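Metallo-beta-lactamase (Simiduia agarivorans, PDB 6MFI) probably hydrolyses the beta-lactam ring of antibiotics, as a two-zinc metallo-beta-lactamase of subclass B3. Local coordinates at residues G74-D79 and I173-L178; L106-E111 and G191-Q196; V167-Q172 and A182-G187; A211-P216 and L250-S255. One frame throughout, in Å; residues are numbered along the deposited sequence.

Contact 1: G74-D79 and I173-L178; sequences GHVLID and IALGNL
Leu-175 holds its CG anti to the backbone N (chi1 -175°), while Leu-178 turns its CG beside its own N (chi1 -49°). These two torsions send both leucines from the ends of one turn toward Gly-74, His-75 and Val-76. CD2 of Leu-175 lies 3.3 Å from the backbone O of His-75. CD1 of Leu-178 lies 3.4 Å from the backbone O of Gly-74. CG2 of Val-76 does the touching for the valine. It is 3.8 Å from Leu-175 CD2 and 4.0 Å from Leu-178 CD1. The valine and each leucine run alongside one another with their tips pointing opposite ways. Leu-175 to Leu-178 is a type II' turn. Two backbone bonds join its end residues, so the leucines are held as one unit.

The contact joins the two sheets of the metallo-beta-lactamase fold, strand 74-78 of one and strand 173-175 of the other. Their axes come within 8.3 Å, with directions 147° apart. Leu-178 also rests on Ile-69 of strand 67-71, next to 74-78. Gly-74 has backbone angles that call for glycine, and Leu-175 CD2 packs 3.6 Å from its carbonyl C.

No direct hydrogen bond crosses the contact. A water donates to Gly-74 O, but its second link, to Leu-175 O, is too short to trust. The junction therefore rests mainly on methyl groups meeting a valine and a strand's backbone.

Contact 2: L106-E111 and G191-Q196; sequences LLHSHE and GALSWQ. With ZN (zinc ion), chain C.
Leu-107 lays its CD1 squarely over one face of Trp-195. The methyl is 3.4 Å from the centroid of the six-membered ring and 1° off its normal, a CH-pi contact. CD2 of the same leucine reaches the CZ2 and CH2 atoms. The indole is also held at its edge: NE1 donates to His-108 O at 2.9 Å, with that oxygen in the ring plane. Face and edge together fix the ring.

His-108 places its ring between its own N and carbonyl carbon (chi1 69°). This swings CE1 to 3.3 Å from Gly-191 O, near the ring plane, while NE2 accepts a hydrogen bond from the backbone N of Ser-133. Leu-193 N bonds Ser-109 O at 2.7 Å.

Segment 106-111 leaves strand 103-107 and opens the HxHxDH zinc-binding motif of the superfamily, whose first histidine is His-110. Its NE2 binds a zinc ion at 2.2 Å, alongside His-112 and His-188, and its ND1 is bonded to Asp-212. CB of His-110 sits 3.6 Å from Ala-192 CB.

Glu-111 bends at chi2 (-87°) and curls back to Gly-191. Its OE1 takes the Gly-191 N-H on the syn lone pair at 2.9 Å, and OE2 bonds Thr-189 OG1.

Contact 3: V167-Q172 and A182-G187; sequences VNDGDQ and AYATPG
This mainly polar, partly buried contact sets the turn Asn-168 to Asp-171 against Ala-182, Tyr-183 and Ala-184. The loop 167-172 carries the chain from strand 163-166 of one sheet to strand 172-175 of the other. It lies along strand 178-184.

Both the N and the O of Ala-182 are bonded to the turn. Ala-182 N gives to Asp-171 O at 3.0 Å in an almost straight bond (168° at the hydrogen). Ala-182 O receives Gly-170 N at 2.9 Å. Gly-170 has angles that call for glycine, as is usual at the third position of a type II turn.

Asp-169 extends its carboxylate with CG opposite the backbone N (chi1 -178°), which brings OD1 to 2.9 Å from Ala-184 N. The N-H meets the anti side of OD1, 30° out of the carboxylate plane. A water links this OD1 to Ala-184 O. Val-167 CG1 touches Ala-182 CB at 3.6 Å, and both pack on Trp-195.

Within the turn, Asp-171 OD2 takes both Asn-168 N (2.8 Å) and Asn-168 ND2 (3.2 Å) from the same face of its plane. Two aspartates accepting N-H groups in this way are probably both charged: one holds the turn's shape and the other ties it to the strand.

Contact 4: A211-P216 and L250-S255; sequences ADSLSP and LTPHPS. With ZN (zinc ion), chain B.
Ser-213 points its hydroxyl at the edge of the His-253 ring. OG lies close to the ring plane, 3.5 Å from His-253 CD2. A water also sits in that plane and joins Ser-213 OG to His-253 N. With CG opposite the carbonyl carbon (chi1 -64°), the histidine sets its CD2 edge by Ser-213 while NE2 binds a zinc ion at 2.1 Å. Asp-114 and His-115 complete the protein ligands, and the His-115 ring meets that of His-253 edge-to-face.

Pro-252 points toward the other segment. Its CD is 3.1 Å from Ala-211 O, and its CG and CB pass near Ser-213 OG. A weak backbone bond joins Ala-211 N to Leu-250 O at 3.0 Å. OG1 of Thr-251 bonds Ser-257 OG and, across Pro-252, the zinc ligand's own carbonyl, His-253 O, at 2.6 Å.

Asp-212 divides its carboxylate: OD2 accepts Leu-214 N at 3.3 Å, an Asx turn, and OD1 accepts from ND1 of His-110, a ligand of the other zinc ion.

The loops follow strands 206-210 and 248-250, parallel neighbours in one sheet. Ala-211 and Leu-214 pack on helices 228-242 and 274-291, and Ser-213 and Pro-252 touch His-115 of helix 113-116.

Overall arrangement
Contacts 1 and 2 join the two sheets through neighbouring strands, 74-78 and 103-107. Their centres are about 13 Å apart, and Asp-79 of contact 1 bonds the backbone of Ser-109 in contact 2. Contact 3 lies about 8 Å from contact 2 between centres and closes a shorter loop within its span. Along the sequence, contact 1 crosses both. Contact 4 comes last, its centre about 11 Å from that of contact 2 and about 21 Å from that of contact 1. Contact 2 supplies His-110 to one zinc ion and contact 4 supplies His-253 to the other, and a single water binds both metals. Asp-212 of contact 4 bonds His-110, tying the two metal-binding loops together.

Contact 1: G74-D79 and I173-L178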
loop_
_atom_site.group_PDB
_atom_site.type_symbol
_atom_site.label_atom_id
_atom_site.label_comp_id
_atom_site.label_asym_id
_atom_site.label_seq_id
_atom_site.Cartn_x
_atom_site.Cartn_y
_atom_site.Cartn_z
ATOM N N GLY A 74 -9.801 1.218 18.131
ATOM C CA GLY A 74 -9.631 1.980 16.913
ATOM C C GLY A 74 -9.082 1.127 15.780
ATOM O O GLY A 74 -8.673 -0.021 15.956
ATOM N N HIS A 75 -9.079 1.727 14.593
ATOM C CA HIS A 75 -8.660 1.049 13.378
ATOM C C HIS A 75 -7.413 1.708 12.802
ATOM O O HIS A 75 -7.102 2.867 13.089
ATOM C CB HIS A 75 -9.774 1.051 12.322
ATOM C CG HIS A 75 -11.134 0.764 12.875
ATOM N ND1 HIS A 75 -11.344 -0.097 13.931
ATOM C CD2 HIS A 75 -12.356 1.227 12.519
ATOM C CE1 HIS A 75 -12.636 -0.154 14.200
ATOM N NE2 HIS A 75 -13.272 0.640 13.358
ATOM N N VAL A 76 -6.701 0.942 11.980
ATOM C CA VAL A 76 -5.564 1.430 11.211
ATOM C C VAL A 76 -5.937 1.374 9.737
ATOM O O VAL A 76 -6.513 0.384 9.270
ATOM C CB VAL A 76 -4.289 0.609 11.489
ATOM C CG1 VAL A 76 -3.122 1.144 10.676
ATOM C CG2 VAL A 76 -3.961 0.625 12.974
ATOM N N LEU A 77 -5.619 2.440 9.008
ATOM C CA LEU A 77 -5.941 2.542 7.590
ATOM C C LEU A 77 -4.664 2.836 6.820
ATOM O O LEU A 77 -3.988 3.833 7.094
ATOM C CB LEU A 77 -6.988 3.631 7.339
ATOM C CG LEU A 77 -7.355 3.901 5.879
ATOM C CD1 LEU A 77 -8.011 2.680 5.259
ATOM C CD2 LEU A 77 -8.267 5.112 5.778
ATOM N N ILE A 78 -4.334 1.972 5.865
ATOM C CA ILE A 78 -3.147 2.131 5.035
ATOM C C ILE A 78 -3.570 2.679 3.680
ATOM O O ILE A 78 -4.500 2.154 3.053
ATOM C CB ILE A 78 -2.387 0.803 4.878
ATOM C CG1 ILE A 78 -2.320 0.061 6.213
ATOM C CG2 ILE A 78 -0.987 1.053 4.334
ATOM C CD1 ILE A 78 -1.924 -1.392 6.081
ATOM N N ASP A 79 -2.892 3.742 3.241
ATOM C CA ASP A 79 -3.098 4.379 1.942
ATOM C C ASP A 79 -4.451 5.075 1.855
ATOM O O ASP A 79 -5.399 4.721 2.564
ATOM C CB ASP A 79 -2.947 3.363 0.805
ATOM C CG ASP A 79 -1.497 3.061 0.484
ATOM O OD1 ASP A 79 -0.614 3.795 0.972
ATOM O OD2 ASP A 79 -1.241 2.091 -0.259
ATOM N N ILE A 173 3.823 -0.677 14.928
ATOM C CA ILE A 173 2.695 0.226 15.124
ATOM C C ILE A 173 1.668 -0.500 15.978
ATOM O O ILE A 173 1.175 -1.568 15.591
ATOM C CB ILE A 173 2.083 0.676 13.788
ATOM C CG1 ILE A 173 3.046 1.603 13.044
ATOM C CG2 ILE A 173 0.747 1.361 14.018
ATOM C CD1 ILE A 173 3.220 2.958 13.693
ATOM N N ALA A 174 1.350 0.070 17.137
ATOM C CA ALA A 174 0.452 -0.551 18.102
ATOM C C ALA A 174 -0.791 0.308 18.278
ATOM O O ALA A 174 -0.694 1.532 18.412
ATOM C CB ALA A 174 1.151 -0.753 19.449
ATOM N N LEU A 175 -1.957 -0.342 18.280
ATOM C CA LEU A 175 -3.230 0.343 18.505
ATOM C C LEU A 175 -4.188 -0.684 19.104
ATOM O O LEU A 175 -4.807 -1.461 18.369
ATOM C CB LEU A 175 -3.776 0.935 17.215
ATOM C CG LEU A 175 -5.051 1.769 17.357
ATOM C CD1 LEU A 175 -4.778 3.047 18.139
ATOM C CD2 LEU A 175 -5.643 2.085 15.991
ATOM N N GLY A 176 -4.305 -0.679 20.429
ATOM C CA GLY A 176 -5.079 -1.694 21.115
ATOM C C GLY A 176 -4.513 -3.082 20.896
ATOM O O GLY A 176 -3.354 -3.346 21.230
ATOM N N ASN A 177 -5.320 -3.981 20.336
ATOM C CA ASN A 177 -4.851 -5.321 20.014
ATOM C C ASN A 177 -4.163 -5.394 18.659
ATOM O O ASN A 177 -3.627 -6.453 18.315
ATOM C CB ASN A 177 -6.014 -6.317 20.046
ATOM C CG ASN A 177 -7.030 -6.061 18.949
ATOM O OD1 ASN A 177 -7.353 -4.914 18.639
ATOM N ND2 ASN A 177 -7.540 -7.133 18.355
ATOM N N LEU A 178 -4.162 -4.310 17.889
ATOM C CA LEU A 178 -3.546 -4.318 16.571
ATOM C C LEU A 178 -2.042 -4.103 16.671
ATOM O O LEU A 178 -1.552 -3.367 17.533
ATOM C CB LEU A 178 -4.169 -3.244 15.680
ATOM C CG LEU A 178 -5.696 -3.237 15.656
ATOM C CD1 LEU A 178 -6.221 -2.040 14.875
ATOM C CD2 LEU A 178 -6.208 -4.540 15.068
HETATM O O HOH W 1 -7.212 -1.155 18.209
#

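Contact 2: L106-E111 and G191-Q196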
loop_
_atom_site.group_PDB
_atom_site.type_symbol
_atom_site.label_atom_id
_atom_site.label_comp_id
_atom_site.label_asym_id
_atom_site.label_seq_id
_atom_site.Cartn_x
_atom_site.Cartn_y
_atom_site.Cartn_z
ATOM N N LEU A 106 -3.061 6.343 10.446
ATOM C CA LEU A 106 -2.958 6.303 8.993
ATOM C C LEU A 106 -1.547 5.890 8.600
ATOM O O LEU A 106 -0.568 6.471 9.082
ATOM C CB LEU A 106 -3.299 7.662 8.378
ATOM C CG LEU A 106 -4.750 8.135 8.466
ATOM C CD1 LEU A 106 -4.860 9.577 8.007
ATOM C CD2 LEU A 106 -5.662 7.240 7.643
ATOM N N LEU A 107 -1.445 4.889 7.732
ATOM C CA LEU A 107 -0.174 4.424 7.198
ATOM C C LEU A 107 -0.174 4.575 5.682
ATOM O O LEU A 107 -1.189 4.912 5.067
ATOM C CB LEU A 107 0.097 2.967 7.594
ATOM C CG LEU A 107 0.025 2.645 9.088
ATOM C CD1 LEU A 107 0.279 1.164 9.331
ATOM C CD2 LEU A 107 1.008 3.501 9.872
ATOM N N HIS A 108 0.983 4.317 5.077
ATOM C CA HIS A 108 1.152 4.505 3.645
ATOM C C HIS A 108 2.027 3.402 3.073
ATOM O O HIS A 108 2.846 2.804 3.777
ATOM C CB HIS A 108 1.777 5.871 3.325
ATOM C CG HIS A 108 3.210 5.992 3.745
ATOM N ND1 HIS A 108 4.246 5.423 3.034
ATOM C CD2 HIS A 108 3.780 6.618 4.801
ATOM C CE1 HIS A 108 5.390 5.688 3.638
ATOM N NE2 HIS A 108 5.136 6.413 4.712
ATOM N N SER A 109 1.846 3.141 1.779
ATOM C CA SER A 109 2.758 2.282 1.038
ATOM C C SER A 109 3.944 3.107 0.558
ATOM O O SER A 109 5.042 3.007 1.115
ATOM C CB SER A 109 2.043 1.621 -0.142
ATOM O OG SER A 109 1.439 2.590 -0.981
ATOM N N HIS A 110 3.732 3.930 -0.467
ATOM C CA HIS A 110 4.742 4.878 -0.912
ATOM C C HIS A 110 4.071 6.200 -1.259
ATOM O O HIS A 110 2.857 6.273 -1.463
ATOM C CB HIS A 110 5.554 4.340 -2.099
ATOM C CG HIS A 110 4.747 4.083 -3.331
ATOM N ND1 HIS A 110 4.266 2.834 -3.659
ATOM C CD2 HIS A 110 4.357 4.910 -4.330
ATOM C CE1 HIS A 110 3.604 2.905 -4.800
ATOM N NE2 HIS A 110 3.645 4.153 -5.229
ATOM N N GLU A 111 4.890 7.248 -1.329
ATOM C CA GLU A 111 4.429 8.637 -1.338
ATOM C C GLU A 111 4.063 9.149 -2.725
ATOM O O GLU A 111 4.367 10.297 -3.062
ATOM C CB GLU A 111 5.496 9.523 -0.701
ATOM C CG GLU A 111 6.870 9.427 -1.358
ATOM C CD GLU A 111 7.725 8.299 -0.807
ATOM O OE1 GLU A 111 8.964 8.454 -0.781
ATOM O OE2 GLU A 111 7.163 7.258 -0.405
ATOM N N GLY A 191 10.965 6.533 0.097
ATOM C CA GLY A 191 10.389 6.218 1.391
ATOM C C GLY A 191 9.269 5.199 1.358
ATOM O O GLY A 191 8.344 5.264 2.173
ATOM N N ALA A 192 9.342 4.249 0.428
ATOM C CA ALA A 192 8.320 3.216 0.339
ATOM C C ALA A 192 8.417 2.257 1.520
ATOM O O ALA A 192 9.500 1.983 2.043
ATOM C CB ALA A 192 8.452 2.444 -0.972
ATOM N N LEU A 193 7.262 1.741 1.935
ATOM C CA LEU A 193 7.173 0.829 3.065
ATOM C C LEU A 193 6.357 -0.397 2.684
ATOM O O LEU A 193 5.468 -0.334 1.831
ATOM C CB LEU A 193 6.535 1.507 4.289
ATOM C CG LEU A 193 7.318 2.625 4.977
ATOM C CD1 LEU A 193 6.588 3.091 6.227
ATOM C CD2 LEU A 193 8.727 2.168 5.318
ATOM N N SER A 194 6.676 -1.517 3.329
ATOM C CA SER A 194 5.896 -2.743 3.237
ATOM C C SER A 194 5.453 -3.135 4.638
ATOM O O SER A 194 6.286 -3.267 5.540
ATOM C CB SER A 194 6.703 -3.874 2.591
ATOM O OG SER A 194 7.072 -3.546 1.264
ATOM N N TRP A 195 4.148 -3.312 4.818
ATOM C CA TRP A 195 3.561 -3.554 6.125
ATOM C C TRP A 195 3.164 -5.017 6.271
ATOM O O TRP A 195 2.738 -5.663 5.311
ATOM C CB TRP A 195 2.342 -2.654 6.346
ATOM C CG TRP A 195 2.708 -1.213 6.503
ATOM C CD1 TRP A 195 2.714 -0.259 5.528
ATOM C CD2 TRP A 195 3.119 -0.558 7.709
ATOM N NE1 TRP A 195 3.107 0.950 6.051
ATOM C CE2 TRP A 195 3.361 0.793 7.389
ATOM C CE3 TRP A 195 3.308 -0.983 9.028
ATOM C CZ2 TRP A 195 3.781 1.722 8.338
ATOM C CZ3 TRP A 195 3.723 -0.059 9.970
ATOM C CH2 TRP A 195 3.956 1.278 9.619
ATOM N N GLN A 196 3.306 -5.531 7.491
ATOM C CA GLN A 196 3.002 -6.923 7.787
ATOM C C GLN A 196 2.319 -7.010 9.142
ATOM O O GLN A 196 2.825 -6.474 10.132
ATOM C CB GLN A 196 4.275 -7.780 7.769
ATOM C CG GLN A 196 4.218 -9.019 8.647
ATOM C CD GLN A 196 5.595 -9.503 9.051
ATOM O OE1 GLN A 196 6.287 -8.858 9.841
ATOM N NE2 GLN A 196 6.005 -10.642 8.507
HETATM ZN ZN ZN C . 4.022 4.879 -7.275
HETATM O O HOH W 2 2.390 4.818 -8.396
#

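Contact 3: V167-Q172 and A182-G187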
loop_
_atom_site.group_PDB
_atom_site.type_symbol
_atom_site.label_atom_id
_atom_site.label_comp_id
_atom_site.label_asym_id
_atom_site.label_seq_id
_atom_site.Cartn_x
_atom_site.Cartn_y
_atom_site.Cartn_z
ATOM N N VAL A 167 8.328 6.590 10.849
ATOM C CA VAL A 167 8.413 5.135 10.822
ATOM C C VAL A 167 9.748 4.743 10.204
ATOM O O VAL A 167 10.029 5.081 9.047
ATOM C CB VAL A 167 7.247 4.512 10.040
ATOM C CG1 VAL A 167 7.429 3.011 9.934
ATOM C CG2 VAL A 167 5.929 4.843 10.710
ATOM N N ASN A 168 10.564 4.027 10.970
ATOM C CA ASN A 168 11.835 3.514 10.490
ATOM C C ASN A 168 11.700 2.029 10.161
ATOM O O ASN A 168 10.652 1.411 10.363
ATOM C CB ASN A 168 12.936 3.762 11.523
ATOM C CG ASN A 168 13.111 5.232 11.844
ATOM O OD1 ASN A 168 13.875 5.937 11.184
ATOM N ND2 ASN A 168 12.400 5.705 12.860
ATOM N N ASP A 169 12.783 1.451 9.646
ATOM C CA ASP A 169 12.770 0.047 9.256
ATOM C C ASP A 169 12.638 -0.844 10.485
ATOM O O ASP A 169 13.393 -0.705 11.452
ATOM C CB ASP A 169 14.040 -0.299 8.483
ATOM C CG ASP A 169 14.056 -1.736 8.003
ATOM O OD1 ASP A 169 13.047 -2.179 7.414
ATOM O OD2 ASP A 169 15.077 -2.425 8.215
ATOM N N GLY A 170 11.673 -1.762 10.444
ATOM C CA GLY A 170 11.433 -2.670 11.544
ATOM C C GLY A 170 10.595 -2.112 12.673
ATOM O O GLY A 170 10.351 -2.831 13.652
ATOM N N ASP A 171 10.146 -0.864 12.575
ATOM C CA ASP A 171 9.350 -0.268 13.638
ATOM C C ASP A 171 7.959 -0.891 13.687
ATOM O O ASP A 171 7.398 -1.302 12.667
ATOM C CB ASP A 171 9.237 1.242 13.441
ATOM C CG ASP A 171 10.482 1.983 13.883
ATOM O OD1 ASP A 171 11.383 1.340 14.463
ATOM O OD2 ASP A 171 10.559 3.209 13.656
ATOM N N GLN A 172 7.403 -0.951 14.892
ATOM C CA GLN A 172 6.080 -1.512 15.114
ATOM C C GLN A 172 5.057 -0.407 15.344
ATOM O O GLN A 172 5.372 0.659 15.879
ATOM C CB GLN A 172 6.085 -2.470 16.307
ATOM C CG GLN A 172 6.717 -3.819 16.017
ATOM C CD GLN A 172 6.668 -4.753 17.209
ATOM O OE1 GLN A 172 5.800 -4.628 18.074
ATOM N NE2 GLN A 172 7.597 -5.700 17.260
ATOM N N ALA A 182 6.619 -2.402 9.976
ATOM C CA ALA A 182 6.981 -1.855 8.678
ATOM C C ALA A 182 8.374 -2.314 8.271
ATOM O O ALA A 182 9.225 -2.610 9.113
ATOM C CB ALA A 182 6.929 -0.327 8.690
ATOM N N TYR A 183 8.598 -2.366 6.960
ATOM C CA TYR A 183 9.894 -2.713 6.396
ATOM C C TYR A 183 10.200 -1.738 5.272
ATOM O O TYR A 183 9.435 -1.641 4.308
ATOM C CB TYR A 183 9.910 -4.156 5.885
ATOM C CG TYR A 183 9.586 -5.178 6.950
ATOM C CD1 TYR A 183 10.580 -5.686 7.776
ATOM C CD2 TYR A 183 8.287 -5.631 7.131
ATOM C CE1 TYR A 183 10.288 -6.620 8.752
ATOM C CE2 TYR A 183 7.985 -6.564 8.104
ATOM C CZ TYR A 183 8.989 -7.054 8.911
ATOM O OH TYR A 183 8.690 -7.984 9.880
ATOM N N ALA A 184 11.306 -1.011 5.404
ATOM C CA ALA A 184 11.710 -0.044 4.390
ATOM C C ALA A 184 12.074 -0.783 3.109
ATOM O O ALA A 184 13.108 -1.455 3.043
ATOM C CB ALA A 184 12.881 0.793 4.894
ATOM N N THR A 185 11.222 -0.667 2.092
ATOM C CA THR A 185 11.440 -1.288 0.788
ATOM C C THR A 185 11.443 -0.201 -0.281
ATOM O O THR A 185 10.476 -0.059 -1.043
ATOM C CB THR A 185 10.377 -2.342 0.485
ATOM O OG1 THR A 185 9.078 -1.737 0.514
ATOM C CG2 THR A 185 10.431 -3.464 1.511
ATOM N N PRO A 186 12.510 0.583 -0.368
ATOM C CA PRO A 186 12.572 1.664 -1.354
ATOM C C PRO A 186 12.878 1.113 -2.742
ATOM O O PRO A 186 12.986 -0.092 -2.955
ATOM C CB PRO A 186 13.706 2.544 -0.829
ATOM C CG PRO A 186 14.620 1.583 -0.159
ATOM C CD PRO A 186 13.742 0.506 0.437
ATOM N N GLY A 187 13.028 2.030 -3.694
ATOM C CA GLY A 187 13.243 1.661 -5.078
ATOM C C GLY A 187 12.223 2.309 -5.989
ATOM O O GLY A 187 12.576 3.090 -6.878
HETATM O O HOH W 3 13.828 -3.547 4.988
#

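Contact 4: A211-P216 and L250-S255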
loop_
_atom_site.group_PDB
_atom_site.type_symbol
_atom_site.label_atom_id
_atom_site.label_comp_id
_atom_site.label_asym_id
_atom_site.label_seq_id
_atom_site.Cartn_x
_atom_site.Cartn_y
_atom_site.Cartn_z
ATOM N N ALA A 211 2.736 -5.453 0.531
ATOM C CA ALA A 211 3.993 -5.162 -0.143
ATOM C C ALA A 211 3.835 -3.991 -1.104
ATOM O O ALA A 211 2.856 -3.907 -1.851
ATOM C CB ALA A 211 4.491 -6.394 -0.900
ATOM N N ASP A 212 4.816 -3.090 -1.085
ATOM C CA ASP A 212 4.785 -1.906 -1.928
ATOM C C ASP A 212 4.865 -2.296 -3.405
ATOM O O ASP A 212 5.191 -3.430 -3.763
ATOM C CB ASP A 212 5.930 -0.963 -1.555
ATOM C CG ASP A 212 5.839 0.378 -2.260
ATOM O OD1 ASP A 212 4.918 1.156 -1.938
ATOM O OD2 ASP A 212 6.684 0.649 -3.139
ATOM N N SER A 213 4.550 -1.325 -4.268
ATOM C CA SER A 213 4.584 -1.558 -5.709
ATOM C C SER A 213 5.951 -2.062 -6.155
ATOM O O SER A 213 6.047 -3.016 -6.936
ATOM C CB SER A 213 4.205 -0.278 -6.454
ATOM O OG SER A 213 2.927 0.180 -6.048
ATOM N N LEU A 214 7.020 -1.430 -5.673
ATOM C CA LEU A 214 8.397 -1.855 -5.909
ATOM C C LEU A 214 8.773 -1.862 -7.387
ATOM O O LEU A 214 9.856 -2.343 -7.740
ATOM C CB LEU A 214 8.659 -3.239 -5.300
ATOM C CG LEU A 214 8.554 -3.335 -3.777
ATOM C CD1 LEU A 214 9.041 -4.682 -3.299
ATOM C CD2 LEU A 214 9.342 -2.227 -3.111
ATOM N N SER A 215 7.916 -1.333 -8.261
ATOM C CA SER A 215 8.145 -1.408 -9.696
ATOM C C SER A 215 9.282 -0.474 -10.107
ATOM O O SER A 215 9.328 0.678 -9.667
ATOM C CB SER A 215 6.876 -1.043 -10.463
ATOM O OG SER A 215 6.356 0.192 -10.004
ATOM N N PRO A 216 10.207 -0.956 -10.953
ATOM C CA PRO A 216 11.289 -0.137 -11.516
ATOM C C PRO A 216 10.817 0.830 -12.603
ATOM O O PRO A 216 11.384 0.894 -13.697
ATOM C CB PRO A 216 12.251 -1.189 -12.075
ATOM C CG PRO A 216 11.371 -2.346 -12.426
ATOM C CD PRO A 216 10.278 -2.359 -11.393
ATOM N N LEU A 250 -0.963 -8.522 -0.403
ATOM C CA LEU A 250 -1.792 -7.418 -0.865
ATOM C C LEU A 250 -0.897 -6.331 -1.443
ATOM O O LEU A 250 0.222 -6.112 -0.972
ATOM C CB LEU A 250 -2.652 -6.843 0.270
ATOM C CG LEU A 250 -3.806 -7.720 0.757
ATOM C CD1 LEU A 250 -4.470 -7.102 1.978
ATOM C CD2 LEU A 250 -4.820 -7.939 -0.355
ATOM N N THR A 251 -1.398 -5.651 -2.470
ATOM C CA THR A 251 -0.612 -4.657 -3.183
ATOM C C THR A 251 -1.413 -3.378 -3.378
ATOM O O THR A 251 -2.633 -3.425 -3.561
ATOM C CB THR A 251 -0.164 -5.188 -4.553
ATOM O OG1 THR A 251 -1.293 -5.710 -5.263
ATOM C CG2 THR A 251 0.875 -6.287 -4.381
ATOM N N PRO A 252 -0.746 -2.216 -3.336
ATOM C CA PRO A 252 -1.467 -0.951 -3.566
ATOM C C PRO A 252 -2.156 -0.895 -4.916
ATOM O O PRO A 252 -3.237 -0.305 -5.035
ATOM C CB PRO A 252 -0.361 0.105 -3.440
ATOM C CG PRO A 252 0.686 -0.544 -2.605
ATOM C CD PRO A 252 0.665 -1.991 -2.984
ATOM N N HIS A 253 -1.549 -1.480 -5.944
ATOM C CA HIS A 253 -2.253 -1.762 -7.183
ATOM C C HIS A 253 -2.712 -3.209 -7.123
ATOM O O HIS A 253 -1.867 -4.116 -7.170
ATOM C CB HIS A 253 -1.352 -1.531 -8.393
ATOM C CG HIS A 253 -0.914 -0.109 -8.554
ATOM N ND1 HIS A 253 -1.693 0.844 -9.172
ATOM C CD2 HIS A 253 0.223 0.522 -8.176
ATOM C CE1 HIS A 253 -1.056 2.001 -9.167
ATOM N NE2 HIS A 253 0.110 1.833 -8.569
ATOM N N PRO A 254 -4.015 -3.479 -7.002
ATOM C CA PRO A 254 -4.460 -4.862 -6.754
ATOM C C PRO A 254 -4.004 -5.857 -7.805
ATOM O O PRO A 254 -3.715 -7.010 -7.465
ATOM C CB PRO A 254 -5.989 -4.733 -6.727
ATOM C CG PRO A 254 -6.235 -3.310 -6.335
ATOM C CD PRO A 254 -5.134 -2.522 -6.980
ATOM N N SER A 255 -3.919 -5.449 -9.071
ATOM C CA SER A 255 -3.499 -6.371 -10.117
ATOM C C SER A 255 -2.014 -6.705 -10.054
ATOM O O SER A 255 -1.574 -7.613 -10.766
ATOM C CB SER A 255 -3.846 -5.798 -11.491
ATOM O OG SER A 255 -5.250 -5.729 -11.677
HETATM ZN ZN ZN B . 0.907 3.624 -7.828
HETATM O O HOH W 4 1.357 -2.238 -6.369
HETATM O O HOH W 2 2.390 4.818 -8.396
#